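Local coordinates for protein ArtJ (Geobacillus stearothermophilus, PDB 2PVU) that binds the basic amino acids arginine, lysine and histidine and probably delivers them to its cognate ABC transporter, Art(MP)2, at residues A142-N154 with L165-T178. Sequence-based numbering, arbitrary orientation.
With LYS (lysine), chain E.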
ATOM      1  N   ALA A 142       8.350  18.378   5.372  1.00 25.61           N
ATOM      2  CA  ALA A 142       9.185  17.224   5.764  1.00 25.90           C
ATOM      3  C   ALA A 142      10.447  17.664   6.460  1.00 26.21           C
ATOM      4  O   ALA A 142      10.925  16.989   7.358  1.00 26.61           O
ATOM      5  CB  ALA A 142       9.540  16.352   4.569  1.00 26.40           C
ATOM      6  N   LEU A 143      10.982  18.802   6.041  1.00 26.21           N
ATOM      7  CA  LEU A 143      12.215  19.304   6.628  1.00 26.36           C
ATOM      8  C   LEU A 143      12.051  19.672   8.096  1.00 25.43           C
ATOM      9  O   LEU A 143      13.024  19.684   8.833  1.00 24.81           O
ATOM     10  CB  LEU A 143      12.766  20.470   5.817  1.00 27.29           C
ATOM     11  CG  LEU A 143      12.927  20.171   4.309  1.00 28.76           C
ATOM     12  CD1 LEU A 143      13.594  21.360   3.666  1.00 30.92           C
ATOM     13  CD2 LEU A 143      13.687  18.868   4.006  1.00 29.34           C
ATOM     14  N   ASP A 144      10.818  19.932   8.538  1.00 25.09           N
ATOM     15  CA  ASP A 144      10.592  20.229   9.968  1.00 24.57           C
ATOM     16  C   ASP A 144      10.694  18.988  10.863  1.00 24.33           C
ATOM     17  O   ASP A 144      10.614  19.121  12.075  1.00 23.10           O
ATOM     18  CB  ASP A 144       9.224  20.879  10.209  1.00 24.36           C
ATOM     19  CG  ASP A 144       9.128  22.263   9.641  1.00 25.60           C
ATOM     20  OD1 ASP A 144      10.184  22.921   9.464  1.00 26.18           O
ATOM     21  OD2 ASP A 144       7.977  22.699   9.418  1.00 25.77           O
ATOM     22  N   LEU A 145      10.847  17.800  10.261  1.00 24.04           N
ATOM     23  CA  LEU A 145      11.009  16.559  11.006  1.00 24.66           C
ATOM     24  C   LEU A 145      12.464  16.315  11.389  1.00 25.18           C
ATOM     25  O   LEU A 145      12.785  15.309  12.035  1.00 25.56           O
ATOM     26  CB  LEU A 145      10.498  15.356  10.198  1.00 25.10           C
ATOM     27  CG  LEU A 145       9.012  15.294   9.821  1.00 25.90           C
ATOM     28  CD1 LEU A 145       8.792  14.110   8.899  1.00 29.08           C
ATOM     29  CD2 LEU A 145       8.102  15.205  11.036  1.00 26.66           C
ATOM     30  N   LYS A 146      13.348  17.220  10.983  1.00 25.69           N
ATOM     31  CA  LYS A 146      14.737  17.140  11.388  1.00 27.13           C
ATOM     32  C   LYS A 146      14.873  17.081  12.919  1.00 27.11           C
ATOM     33  O   LYS A 146      14.328  17.935  13.648  1.00 25.77           O
ATOM     34  CB  LYS A 146      15.483  18.343  10.831  1.00 27.82           C
ATOM     35  CG  LYS A 146      16.907  18.471  11.290  1.00 32.12           C
ATOM     36  CD  LYS A 146      17.873  17.803  10.346  1.00 38.42           C
ATOM     37  CE  LYS A 146      19.312  18.197  10.706  1.00 40.88           C
ATOM     38  NZ  LYS A 146      20.232  17.019  10.490  1.00 44.52           N
ATOM     39  N   GLY A 147      15.594  16.065  13.394  1.00 27.39           N
ATOM     40  CA  GLY A 147      15.817  15.890  14.823  1.00 26.71           C
ATOM     41  C   GLY A 147      14.663  15.252  15.583  1.00 27.50           C
ATOM     42  O   GLY A 147      14.771  15.041  16.800  1.00 28.16           O
ATOM     43  N   LYS A 148      13.557  14.977  14.890  1.00 25.71           N
ATOM     44  CA  LYS A 148      12.365  14.394  15.514  1.00 26.80           C
ATOM     45  C   LYS A 148      12.291  12.889  15.271  1.00 25.44           C
ATOM     46  O   LYS A 148      12.936  12.364  14.372  1.00 25.90           O
ATOM     47  CB  LYS A 148      11.093  15.048  14.966  1.00 26.09           C
ATOM     48  CG  LYS A 148      10.998  16.563  15.240  1.00 27.10           C
ATOM     49  CD  LYS A 148       9.601  17.095  14.848  1.00 29.06           C
ATOM     50  CE  LYS A 148       9.504  18.631  14.943  1.00 31.33           C
ATOM     51  NZ  LYS A 148       9.482  19.007  16.377  1.00 35.76           N
ATOM     52  N   THR A 149      11.475  12.195  16.051  1.00 25.01           N
ATOM     53  CA  THR A 149      11.382  10.744  15.889  1.00 24.65           C
ATOM     54  C   THR A 149      10.261  10.450  14.918  1.00 24.26           C
ATOM     55  O   THR A 149       9.173  11.013  15.044  1.00 24.34           O
ATOM     56  CB  THR A 149      11.110  10.074  17.210  1.00 26.30           C
ATOM     57  OG1 THR A 149       9.948  10.684  17.776  1.00 32.14           O
ATOM     58  CG2 THR A 149      12.263  10.352  18.166  1.00 22.60           C
ATOM     59  N   ILE A 150      10.533   9.583  13.937  1.00 22.44           N
ATOM     60  CA  ILE A 150       9.587   9.319  12.858  1.00 22.07           C
ATOM     61  C   ILE A 150       9.221   7.829  12.885  1.00 20.86           C
ATOM     62  O   ILE A 150      10.088   6.980  12.873  1.00 21.35           O
ATOM     63  CB  ILE A 150      10.189   9.677  11.459  1.00 22.56           C
ATOM     64  CG1 ILE A 150      10.634  11.148  11.420  1.00 25.54           C
ATOM     65  CG2 ILE A 150       9.177   9.474  10.337  1.00 23.49           C
ATOM     66  CD1 ILE A 150      11.571  11.435  10.283  1.00 27.96           C
ATOM     67  N   GLY A 151       7.933   7.515  12.886  1.00 19.55           N
ATOM     68  CA  GLY A 151       7.536   6.139  12.790  1.00 18.83           C
ATOM     69  C   GLY A 151       7.192   5.775  11.347  1.00 20.07           C
ATOM     70  O   GLY A 151       6.555   6.558  10.634  1.00 19.43           O
ATOM     71  N   VAL A 152       7.610   4.576  10.928  1.00 20.32           N
ATOM     72  CA  VAL A 152       7.311   4.068   9.584  1.00 20.70           C
ATOM     73  C   VAL A 152       7.065   2.577   9.667  1.00 21.59           C
ATOM     74  O   VAL A 152       7.486   1.914  10.632  1.00 21.58           O
ATOM     75  CB  VAL A 152       8.491   4.284   8.596  1.00 20.20           C
ATOM     76  CG1 VAL A 152       8.680   5.783   8.281  1.00 21.96           C
ATOM     77  CG2 VAL A 152       9.791   3.638   9.142  1.00 19.46           C
ATOM     78  N   GLN A 153       6.424   2.040   8.636  1.00 21.31           N
ATOM     79  CA  GLN A 153       6.388   0.597   8.498  1.00 21.98           C
ATOM     80  C   GLN A 153       7.711   0.124   7.879  1.00 21.46           C
ATOM     81  O   GLN A 153       8.266   0.779   6.963  1.00 21.33           O
ATOM     82  CB  GLN A 153       5.179   0.124   7.705  1.00 21.82           C
ATOM     83  CG  GLN A 153       5.148  -1.410   7.535  1.00 20.87           C
ATOM     84  CD  GLN A 153       3.875  -1.899   6.863  1.00 24.22           C
ATOM     85  OE1 GLN A 153       3.179  -1.133   6.186  1.00 25.13           O
ATOM     86  NE2 GLN A 153       3.584  -3.177   7.024  1.00 23.01           N
ATOM     87  N   ASN A 154       8.263  -0.936   8.459  1.00 21.72           N
ATOM     88  CA  ASN A 154       9.547  -1.491   7.995  1.00 21.57           C
ATOM     89  C   ASN A 154       9.523  -1.724   6.484  1.00 22.32           C
ATOM     90  O   ASN A 154       8.529  -2.213   5.954  1.00 22.50           O
ATOM     91  CB  ASN A 154       9.806  -2.838   8.666  1.00 20.92           C
ATOM     92  CG  ASN A 154      11.188  -3.358   8.382  1.00 25.47           C
ATOM     93  OD1 ASN A 154      12.175  -2.703   8.705  1.00 25.20           O
ATOM     94  ND2 ASN A 154      11.271  -4.549   7.782  1.00 23.70           N
ATOM     95  N   LEU A 165      15.876  11.691   3.504  1.00 32.70           N
ATOM     96  CA  LEU A 165      15.814  13.060   4.018  1.00 33.36           C
ATOM     97  C   LEU A 165      16.765  13.321   5.177  1.00 34.13           C
ATOM     98  O   LEU A 165      17.301  14.427   5.291  1.00 34.09           O
ATOM     99  CB  LEU A 165      14.396  13.424   4.457  1.00 33.58           C
ATOM    100  CG  LEU A 165      13.282  13.582   3.411  1.00 35.00           C
ATOM    101  CD1 LEU A 165      11.948  13.721   4.109  1.00 36.38           C
ATOM    102  CD2 LEU A 165      13.533  14.756   2.442  1.00 37.53           C
ATOM    103  N   PHE A 166      16.962  12.316   6.034  1.00 34.60           N
ATOM    104  CA  PHE A 166      17.671  12.502   7.319  1.00 34.79           C
ATOM    105  C   PHE A 166      18.846  11.559   7.560  1.00 34.70           C
ATOM    106  O   PHE A 166      19.625  11.767   8.496  1.00 34.46           O
ATOM    107  CB  PHE A 166      16.676  12.387   8.476  1.00 35.21           C
ATOM    108  CG  PHE A 166      15.446  13.230   8.287  1.00 35.91           C
ATOM    109  CD1 PHE A 166      15.536  14.627   8.278  1.00 37.85           C
ATOM    110  CD2 PHE A 166      14.210  12.636   8.075  1.00 38.42           C
ATOM    111  CE1 PHE A 166      14.410  15.402   8.086  1.00 36.94           C
ATOM    112  CE2 PHE A 166      13.075  13.404   7.878  1.00 37.44           C
ATOM    113  CZ  PHE A 166      13.174  14.775   7.886  1.00 37.41           C
ATOM    114  N   GLY A 167      18.986  10.549   6.708  1.00 33.89           N
ATOM    115  CA  GLY A 167      19.974   9.500   6.906  1.00 34.04           C
ATOM    116  C   GLY A 167      19.430   8.418   7.819  1.00 34.09           C
ATOM    117  O   GLY A 167      18.462   8.630   8.556  1.00 34.09           O
ATOM    118  N   LYS A 168      20.035   7.244   7.751  1.00 33.80           N
ATOM    119  CA  LYS A 168      19.652   6.138   8.614  1.00 33.93           C
ATOM    120  C   LYS A 168      20.044   6.438  10.048  1.00 34.01           C
ATOM    121  O   LYS A 168      21.090   7.035  10.291  1.00 34.12           O
ATOM    122  CB  LYS A 168      20.354   4.864   8.163  1.00 34.17           C
ATOM    123  CG  LYS A 168      19.783   4.276   6.911  1.00 36.07           C
ATOM    124  CD  LYS A 168      20.681   3.177   6.357  1.00 38.77           C
ATOM    125  CE  LYS A 168      20.088   2.617   5.072  1.00 39.95           C
ATOM    126  NZ  LYS A 168      20.908   1.519   4.480  1.00 40.64           N
ATOM    127  N   GLY A 169      19.215   6.015  10.998  1.00 33.83           N
ATOM    128  CA  GLY A 169      19.564   6.142  12.414  1.00 33.40           C
ATOM    129  C   GLY A 169      18.428   5.748  13.339  1.00 33.12           C
ATOM    130  O   GLY A 169      17.326   5.453  12.859  1.00 32.63           O
ATOM    131  N   PRO A 170      18.692   5.743  14.670  1.00 33.23           N
ATOM    132  CA  PRO A 170      17.688   5.417  15.696  1.00 32.90           C
ATOM    133  C   PRO A 170      16.437   6.310  15.727  1.00 32.53           C
ATOM    134  O   PRO A 170      15.411   5.848  16.236  1.00 32.11           O
ATOM    135  CB  PRO A 170      18.460   5.534  17.022  1.00 33.38           C
ATOM    136  CG  PRO A 170      19.684   6.361  16.703  1.00 33.33           C
ATOM    137  CD  PRO A 170      20.018   6.029  15.272  1.00 32.99           C
ATOM    138  N   HIS A 171      16.500   7.547  15.206  1.00 30.29           N
ATOM    139  CA  HIS A 171      15.304   8.396  15.187  1.00 29.76           C
ATOM    140  C   HIS A 171      14.186   7.890  14.262  1.00 28.21           C
ATOM    141  O   HIS A 171      13.040   8.324  14.359  1.00 27.71           O
ATOM    142  CB  HIS A 171      15.635   9.856  14.875  1.00 31.24           C
ATOM    143  CG  HIS A 171      16.306  10.571  16.010  1.00 34.23           C
ATOM    144  ND1 HIS A 171      16.861  11.828  15.878  1.00 39.60           N
ATOM    145  CD2 HIS A 171      16.558  10.182  17.286  1.00 38.58           C
ATOM    146  CE1 HIS A 171      17.393  12.195  17.032  1.00 40.20           C
ATOM    147  NE2 HIS A 171      17.227  11.213  17.901  1.00 40.31           N
ATOM    148  N   ILE A 172      14.521   6.971  13.374  1.00 25.54           N
ATOM    149  CA  ILE A 172      13.533   6.382  12.503  1.00 26.35           C
ATOM    150  C   ILE A 172      13.131   5.083  13.169  1.00 25.80           C
ATOM    151  O   ILE A 172      13.953   4.192  13.347  1.00 26.70           O
ATOM    152  CB  ILE A 172      14.102   6.155  11.086  1.00 26.51           C
ATOM    153  CG1 ILE A 172      14.498   7.524  10.485  1.00 28.23           C
ATOM    154  CG2 ILE A 172      13.101   5.345  10.229  1.00 27.23           C
ATOM    155  CD1 ILE A 172      15.184   7.433   9.133  1.00 30.09           C
ATOM    156  N   LYS A 173      11.887   5.012  13.603  1.00 24.51           N
ATOM    157  CA  LYS A 173      11.408   3.838  14.296  1.00 23.96           C
ATOM    158  C   LYS A 173      10.577   3.001  13.323  1.00 24.58           C
ATOM    159  O   LYS A 173       9.659   3.513  12.681  1.00 23.04           O
ATOM    160  CB  LYS A 173      10.549   4.217  15.498  1.00 23.46           C
ATOM    161  CG  LYS A 173      11.166   5.267  16.439  1.00 23.61           C
ATOM    162  CD  LYS A 173      12.327   4.681  17.180  1.00 28.72           C
ATOM    163  CE  LYS A 173      12.797   5.577  18.322  1.00 28.00           C
ATOM    164  NZ  LYS A 173      14.107   5.009  18.770  1.00 29.47           N
ATOM    165  N   LYS A 174      10.896   1.714  13.236  1.00 24.77           N
ATOM    166  CA  LYS A 174      10.308   0.849  12.210  1.00 26.38           C
ATOM    167  C   LYS A 174       9.374  -0.170  12.838  1.00 26.84           C
ATOM    168  O   LYS A 174       9.758  -0.817  13.852  1.00 28.44           O
ATOM    169  CB  LYS A 174      11.421   0.130  11.425  1.00 26.80           C
ATOM    170  CG  LYS A 174      12.414   1.036  10.712  1.00 31.18           C
ATOM    171  CD  LYS A 174      13.655   0.237  10.339  1.00 38.99           C
ATOM    172  CE  LYS A 174      14.717   1.079   9.661  1.00 42.80           C
ATOM    173  NZ  LYS A 174      15.190   2.212  10.486  1.00 47.08           N
ATOM    174  N   PHE A 175       8.176  -0.334  12.262  1.00 24.63           N
ATOM    175  CA  PHE A 175       7.164  -1.255  12.799  1.00 23.87           C
ATOM    176  C   PHE A 175       6.690  -2.248  11.742  1.00 23.10           C
ATOM    177  O   PHE A 175       6.745  -1.948  10.555  1.00 22.14           O
ATOM    178  CB  PHE A 175       5.992  -0.448  13.358  1.00 23.80           C
ATOM    179  CG  PHE A 175       6.448   0.569  14.372  1.00 23.06           C
ATOM    180  CD1 PHE A 175       6.810   0.170  15.646  1.00 26.62           C
ATOM    181  CD2 PHE A 175       6.653   1.877  13.998  1.00 22.55           C
ATOM    182  CE1 PHE A 175       7.265   1.105  16.567  1.00 27.11           C
ATOM    183  CE2 PHE A 175       7.122   2.831  14.904  1.00 24.05           C
ATOM    184  CZ  PHE A 175       7.446   2.413  16.197  1.00 26.39           C
ATOM    185  N   GLU A 176       6.230  -3.423  12.167  1.00 21.74           N
ATOM    186  CA  GLU A 176       5.865  -4.460  11.181  1.00 21.47           C
ATOM    187  C   GLU A 176       4.547  -4.162  10.473  1.00 21.58           C
ATOM    188  O   GLU A 176       4.316  -4.691   9.378  1.00 21.72           O
ATOM    189  CB  GLU A 176       5.821  -5.858  11.861  1.00 22.04           C
ATOM    190  CG  GLU A 176       5.465  -7.013  10.932  1.00 22.82           C
ATOM    191  CD  GLU A 176       6.351  -7.112   9.709  1.00 28.40           C
ATOM    192  OE1 GLU A 176       7.561  -6.728   9.751  1.00 27.32           O
ATOM    193  OE2 GLU A 176       5.818  -7.626   8.700  1.00 27.00           O
ATOM    194  N   THR A 177       3.697  -3.328  11.088  1.00 21.02           N
ATOM    195  CA  THR A 177       2.478  -2.807  10.410  1.00 21.61           C
ATOM    196  C   THR A 177       2.427  -1.292  10.494  1.00 22.42           C
ATOM    197  O   THR A 177       2.952  -0.686  11.463  1.00 22.08           O
ATOM    198  CB  THR A 177       1.195  -3.367  11.005  1.00 20.93           C
ATOM    199  OG1 THR A 177       1.077  -2.978  12.380  1.00 24.61           O
ATOM    200  CG2 THR A 177       1.155  -4.899  10.916  1.00 22.26           C
ATOM    201  N   THR A 178       1.741  -0.686   9.523  1.00 22.05           N
ATOM    202  CA  THR A 178       1.417   0.748   9.630  1.00 22.99           C
ATOM    203  C   THR A 178       0.468   0.998  10.813  1.00 22.46           C
ATOM    204  O   THR A 178       0.518   2.070  11.434  1.00 21.85           O
ATOM    205  CB  THR A 178       0.813   1.217   8.302  1.00 23.14           C
ATOM    206  OG1 THR A 178       1.804   0.987   7.326  1.00 23.59           O
ATOM    207  CG2 THR A 178       0.402   2.745   8.313  1.00 20.52           C
TER
HETATM  208  N   LYS E 301       3.287   1.940  -0.794  1.00 18.22           N
HETATM  209  CA  LYS E 301       4.361   1.838   0.249  1.00 18.47           C
HETATM  210  C   LYS E 301       5.384   0.777  -0.179  1.00 18.55           C
HETATM  211  O   LYS E 301       6.417   0.622   0.457  1.00 18.43           O
HETATM  212  CB  LYS E 301       3.759   1.442   1.592  1.00 17.63           C
HETATM  213  CG  LYS E 301       3.010   0.089   1.515  1.00 18.32           C
HETATM  214  CD  LYS E 301       2.842  -0.544   2.912  1.00 16.58           C
HETATM  215  CE  LYS E 301       1.696  -1.544   2.883  1.00 21.26           C
HETATM  216  NZ  LYS E 301       1.622  -2.350   4.216  1.00 22.20           N
HETATM  217  OXT LYS E 301       5.176   0.040  -1.167  1.00 18.05           O
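I150–Q153 and I172–F175 run as parallel strands, their axes 4.6 Å apart at closest approach and inclined by 31°, joined by backbone hydrogen bonds that begin with I150 N to H171 O (2.8 Å) and end with N154 N to F175 O. On the face carrying I150, V152, I172 and K174, V152 CG2 meets I172 CG2 at 3.9 Å and touches K174 CG. On the other face G151 has no side chain, and the F175 ring brings its edge to G151 CA; a CB there would be tight against F175 CE2. The F166 ring, at the end of helix 157-166, lies between L165 CB, over the centre of one face, and L145 O, offset toward the rim of the other. At the ring edge, F166 CZ lies 3.2 Å from A142 O, while I150 CD1 touches F166 CE2, the two side chains crossing at about a right angle. Strand 150-153, helix 157-166 and strand 172-175 form a beta-alpha-beta crossover in this family 3 solute-binding protein, and the C-terminal end of its first strand enters the ligand pocket. There Q153, with CG anti to the backbone N (chi1 179°) and the chain extended beyond it, carries its amide past the strand end toward the bound lysine. Q153 OE1 accepts two hydrogen bonds, from the lysine NZ (2.8 Å) and from T178 OG1 (2.8 Å), the hydroxyl lying well above the carbonyl plane. Q153 NE2 donates to E176 O (2.9 Å) and also bonds D49, which fixes the amide's rotation. A leucine in place of Q153 would probably leave the ligand ammonium and the T178 hydroxyl without this shared acceptor, and E176 O without this donor. Just after the first strand, N154 OD1 rests against K174 CD at 3.7 Å, while N154 ND2 and E176 OE2 both bond to D90.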